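Local coordinates for penicillin-binding protein PbpB (PDB 6KGT), which synthesises cross-linked peptidoglycan from lipid intermediates in cell wall biogenesis and binds penicillin, at residues A[267-272]-A[322-327]. Numbering follows the deposited sequence.
Sequences PGSVNK and GKSSNV. With SFR ((2R)-2-[(1S,2R)-1-carboxy-2-hydroxypropyl]-5-[(2R)-oxolan-2-yl]-2,3-dihydro-1,3-thiazole-4-carboxylic acid), chain B.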
ATOM      1  N   PRO A 267       0.036 -10.481  -4.976  1.00 44.26           N
ATOM      2  CA  PRO A 267       1.177  -9.686  -4.503  1.00 42.09           C
ATOM      3  C   PRO A 267       2.531 -10.229  -4.912  1.00 45.63           C
ATOM      4  O   PRO A 267       3.510  -9.464  -4.909  1.00 47.16           O
ATOM      5  CB  PRO A 267       1.026  -9.747  -2.986  1.00 46.15           C
ATOM      6  CG  PRO A 267       0.399 -11.157  -2.773  1.00 43.29           C
ATOM      7  CD  PRO A 267      -0.591 -11.259  -3.890  1.00 44.29           C
ATOM      8  N   GLY A 268       2.628 -11.512  -5.237  1.00 45.96           N
ATOM      9  CA  GLY A 268       3.934 -12.081  -5.499  1.00 50.70           C
ATOM     10  C   GLY A 268       4.800 -12.058  -4.254  1.00 45.03           C
ATOM     11  O   GLY A 268       4.314 -12.048  -3.116  1.00 46.88           O
ATOM     12  N   SER A 269       6.110 -12.009  -4.474  1.00 39.37           N
ATOM     13  CA  SER A 269       7.070 -12.184  -3.386  1.00 42.30           C
ATOM     14  C   SER A 269       6.944 -11.152  -2.260  1.00 44.94           C
ATOM     15  O   SER A 269       7.460 -11.394  -1.155  1.00 41.13           O
ATOM     16  CB  SER A 269       8.487 -12.144  -3.953  1.00 45.36           C
ATOM     17  OG  SER A 269       8.664 -13.219  -4.845  1.00 42.74           O
ATOM     18  N   VAL A 270       6.298 -10.000  -2.493  1.00 40.32           N
ATOM     19  CA  VAL A 270       6.056  -9.094  -1.365  1.00 42.03           C
ATOM     20  C   VAL A 270       5.258  -9.803  -0.259  1.00 46.82           C
ATOM     21  O   VAL A 270       5.395  -9.474   0.926  1.00 42.33           O
ATOM     22  CB  VAL A 270       5.372  -7.797  -1.855  1.00 44.69           C
ATOM     23  CG1 VAL A 270       4.800  -7.007  -0.719  1.00 47.46           C
ATOM     24  CG2 VAL A 270       6.385  -6.931  -2.556  1.00 43.65           C
ATOM     25  N   ASN A 271       4.462 -10.821  -0.613  1.00 41.50           N
ATOM     26  CA  ASN A 271       3.751 -11.571   0.413  1.00 38.42           C
ATOM     27  C   ASN A 271       4.685 -12.328   1.360  1.00 43.08           C
ATOM     28  O   ASN A 271       4.242 -12.732   2.434  1.00 42.22           O
ATOM     29  CB  ASN A 271       2.769 -12.552  -0.227  1.00 40.54           C
ATOM     30  CG  ASN A 271       1.635 -12.942   0.716  1.00 43.48           C
ATOM     31  OD1 ASN A 271       1.049 -12.082   1.367  1.00 44.87           O
ATOM     32  ND2 ASN A 271       1.344 -14.237   0.812  1.00 48.55           N
ATOM     33  N   LYS A 272       5.961 -12.515   1.013  1.00 40.55           N
ATOM     34  CA  LYS A 272       6.826 -13.356   1.826  1.00 44.69           C
ATOM     35  C   LYS A 272       7.060 -12.802   3.230  1.00 43.27           C
ATOM     36  O   LYS A 272       7.617 -13.513   4.075  1.00 44.89           O
ATOM     37  CB  LYS A 272       8.144 -13.575   1.080  1.00 41.24           C
ATOM     38  CG  LYS A 272       7.959 -14.413  -0.195  1.00 38.98           C
ATOM     39  CD  LYS A 272       9.301 -14.707  -0.864  1.00 39.57           C
ATOM     40  CE  LYS A 272       9.159 -15.563  -2.143  1.00 39.33           C
ATOM     41  NZ  LYS A 272      10.469 -15.638  -2.883  1.00 39.96           N
ATOM     42  N   GLY A 322      16.129 -12.141   1.199  1.00 44.19           N
ATOM     43  CA  GLY A 322      16.883 -11.121   0.476  1.00 40.27           C
ATOM     44  C   GLY A 322      17.065 -11.443  -0.995  1.00 45.75           C
ATOM     45  O   GLY A 322      17.018 -10.551  -1.846  1.00 42.74           O
ATOM     46  N   LYS A 323      17.276 -12.715  -1.319  1.00 45.85           N
ATOM     47  CA  LYS A 323      17.363 -13.141  -2.711  1.00 49.07           C
ATOM     48  C   LYS A 323      16.022 -13.573  -3.286  1.00 45.44           C
ATOM     49  O   LYS A 323      15.921 -13.781  -4.500  1.00 53.71           O
ATOM     50  CB  LYS A 323      18.390 -14.278  -2.852  1.00 47.17           C
ATOM     51  CG  LYS A 323      19.815 -13.746  -2.871  1.00 48.55           C
ATOM     52  CD  LYS A 323      20.840 -14.822  -2.704  1.00 59.91           C
ATOM     53  CE  LYS A 323      22.201 -14.209  -2.383  1.00 61.37           C
ATOM     54  NZ  LYS A 323      22.615 -13.100  -3.316  1.00 57.19           N
ATOM     55  N   SER A 324      14.999 -13.673  -2.446  1.00 42.59           N
ATOM     56  CA  SER A 324      13.649 -14.078  -2.827  1.00 43.81           C
ATOM     57  C   SER A 324      13.639 -15.476  -3.467  1.00 50.54           C
ATOM     58  O   SER A 324      13.173 -15.688  -4.586  1.00 52.30           O
ATOM     59  CB  SER A 324      13.002 -13.031  -3.730  1.00 44.93           C
ATOM     60  OG  SER A 324      11.597 -13.092  -3.585  1.00 45.85           O
ATOM     61  N   SER A 325      14.151 -16.441  -2.703  1.00 47.73           N
ATOM     62  CA  SER A 325      14.118 -17.848  -3.087  1.00 46.34           C
ATOM     63  C   SER A 325      12.738 -18.438  -2.785  1.00 40.71           C
ATOM     64  O   SER A 325      12.332 -18.485  -1.625  1.00 44.76           O
ATOM     65  CB  SER A 325      15.219 -18.599  -2.340  1.00 42.09           C
ATOM     66  OG  SER A 325      15.063 -19.993  -2.422  1.00 45.45           O
ATOM     67  N   ASN A 326      12.010 -18.850  -3.832  1.00 41.21           N
ATOM     68  CA  ASN A 326      10.741 -19.555  -3.646  1.00 44.99           C
ATOM     69  C   ASN A 326      10.934 -20.842  -2.857  1.00 41.98           C
ATOM     70  O   ASN A 326      10.202 -21.109  -1.895  1.00 45.16           O
ATOM     71  CB  ASN A 326      10.106 -19.866  -5.007  1.00 51.07           C
ATOM     72  CG  ASN A 326       9.596 -18.621  -5.705  1.00 56.15           C
ATOM     73  OD1 ASN A 326       9.402 -17.584  -5.062  1.00 50.02           O
ATOM     74  ND2 ASN A 326       9.397 -18.708  -7.029  1.00 48.64           N
ATOM     75  N   VAL A 327      11.919 -21.657  -3.260  1.00 42.56           N
ATOM     76  CA  VAL A 327      12.191 -22.928  -2.585  1.00 45.74           C
ATOM     77  C   VAL A 327      12.482 -22.685  -1.110  1.00 45.96           C
ATOM     78  O   VAL A 327      11.874 -23.305  -0.225  1.00 44.70           O
ATOM     79  CB  VAL A 327      13.351 -23.666  -3.287  1.00 50.20           C
ATOM     80  CG1 VAL A 327      13.698 -24.979  -2.579  1.00 45.75           C
ATOM     81  CG2 VAL A 327      13.005 -23.910  -4.769  1.00 48.45           C
TER
HETATM   82  C7  SFR B 701       8.479 -13.033  -6.069  1.00 51.68           C
HETATM   83  C6  SFR B 701       9.280 -13.922  -7.063  1.00 51.40           C
HETATM   84  N4  SFR B 701      10.904 -12.220  -6.385  1.00 58.43           N
HETATM   85  C5  SFR B 701      10.661 -13.779  -6.708  1.00 54.76           C
HETATM   86  C3  SFR B 701      11.818 -11.669  -7.473  1.00 63.33           C
HETATM   87  C2  SFR B 701      12.244 -12.750  -8.513  1.00 68.94           C
HETATM   88  S1  SFR B 701      11.643 -14.083  -8.104  1.00 68.97           S
HETATM   89  C31 SFR B 701      12.270 -10.219  -7.333  1.00 66.50           C
HETATM   90  O71 SFR B 701       7.846 -12.051  -6.537  1.00 54.00           O
HETATM   91  C61 SFR B 701       8.810 -15.405  -6.978  1.00 54.10           C
HETATM   92  O62 SFR B 701       9.465 -16.150  -7.953  1.00 62.93           O
HETATM   93  C62 SFR B 701       7.308 -15.544  -7.174  1.00 43.62           C
HETATM   94  C14 SFR B 701      13.566 -12.890  -9.270  1.00 83.22           C
HETATM   95  C15 SFR B 701      13.534 -12.413 -10.498  1.00 83.84           C
HETATM   96  C16 SFR B 701      15.054 -12.701 -10.977  1.00 85.40           C
HETATM   97  C17 SFR B 701      15.847 -12.470  -9.885  1.00 84.37           C
HETATM   98  O18 SFR B 701      14.904 -12.249  -8.693  1.00 78.27           O
HETATM   99  O32 SFR B 701      12.445  -9.449  -8.317  1.00 76.90           O
HETATM  100  O31 SFR B 701      12.442  -9.789  -6.169  1.00 60.93           O
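S269 and S324 are the closest residues across the two segments, their CA atoms 6.9 Å apart. S269 starts a short 3-10 turn, 269-271; just after it, K272 N hydrogen-bonds to S269 O. The turn sends S269 and K272 to the same side, toward 322-327. In that segment one helix ends and another begins. S324, with positive phi (59°), is the C-prime residue of a Schellman motif. S325 is the N-cap of the next helix, and its OG is also hydrogen-bonded to D306. S269, K272, S324 and N326 form the SxxK and SxN motifs of penicillin-binding transpeptidases. S269, the nucleophile by similarity, is acylated: its OG is bonded covalently to C7 of SFR. The ester carbonyl oxygen, O71, accepts a weak hydrogen bond from S269 N (2.7 Å), consistent with an oxyanion-hole contact. K272 reaches across with an extended chain beyond CG. Its NZ donates to S324 OG at 2.9 Å and to N326 OD1 at 3.1 Å. The lysine comes to the amide oxygen tilted 22° from the carbonyl plane, and the two side chains cross at about a right angle. S324 OG lies 3.2 Å from S269 OG. S324 OG is also hydrogen-bonded to K475 NZ, of the KTG motif on strand 473-483, so two lysines meet at this hydroxyl. N326 uses both ends of its amide: while OD1 takes the lysine, ND2 donates to SFR O62 at 2.7 Å and also to the carbonyl of H305. This fixes the turn of the amide. T476 and T478 hold SFR as well. V270 packs on strand 493-502 and on M393 of helix 390-401. The contact joins the loop leading into helix 273-281 to the junction of helices 317-323 and 326-336, with strand 473-483 beside the acylated serine.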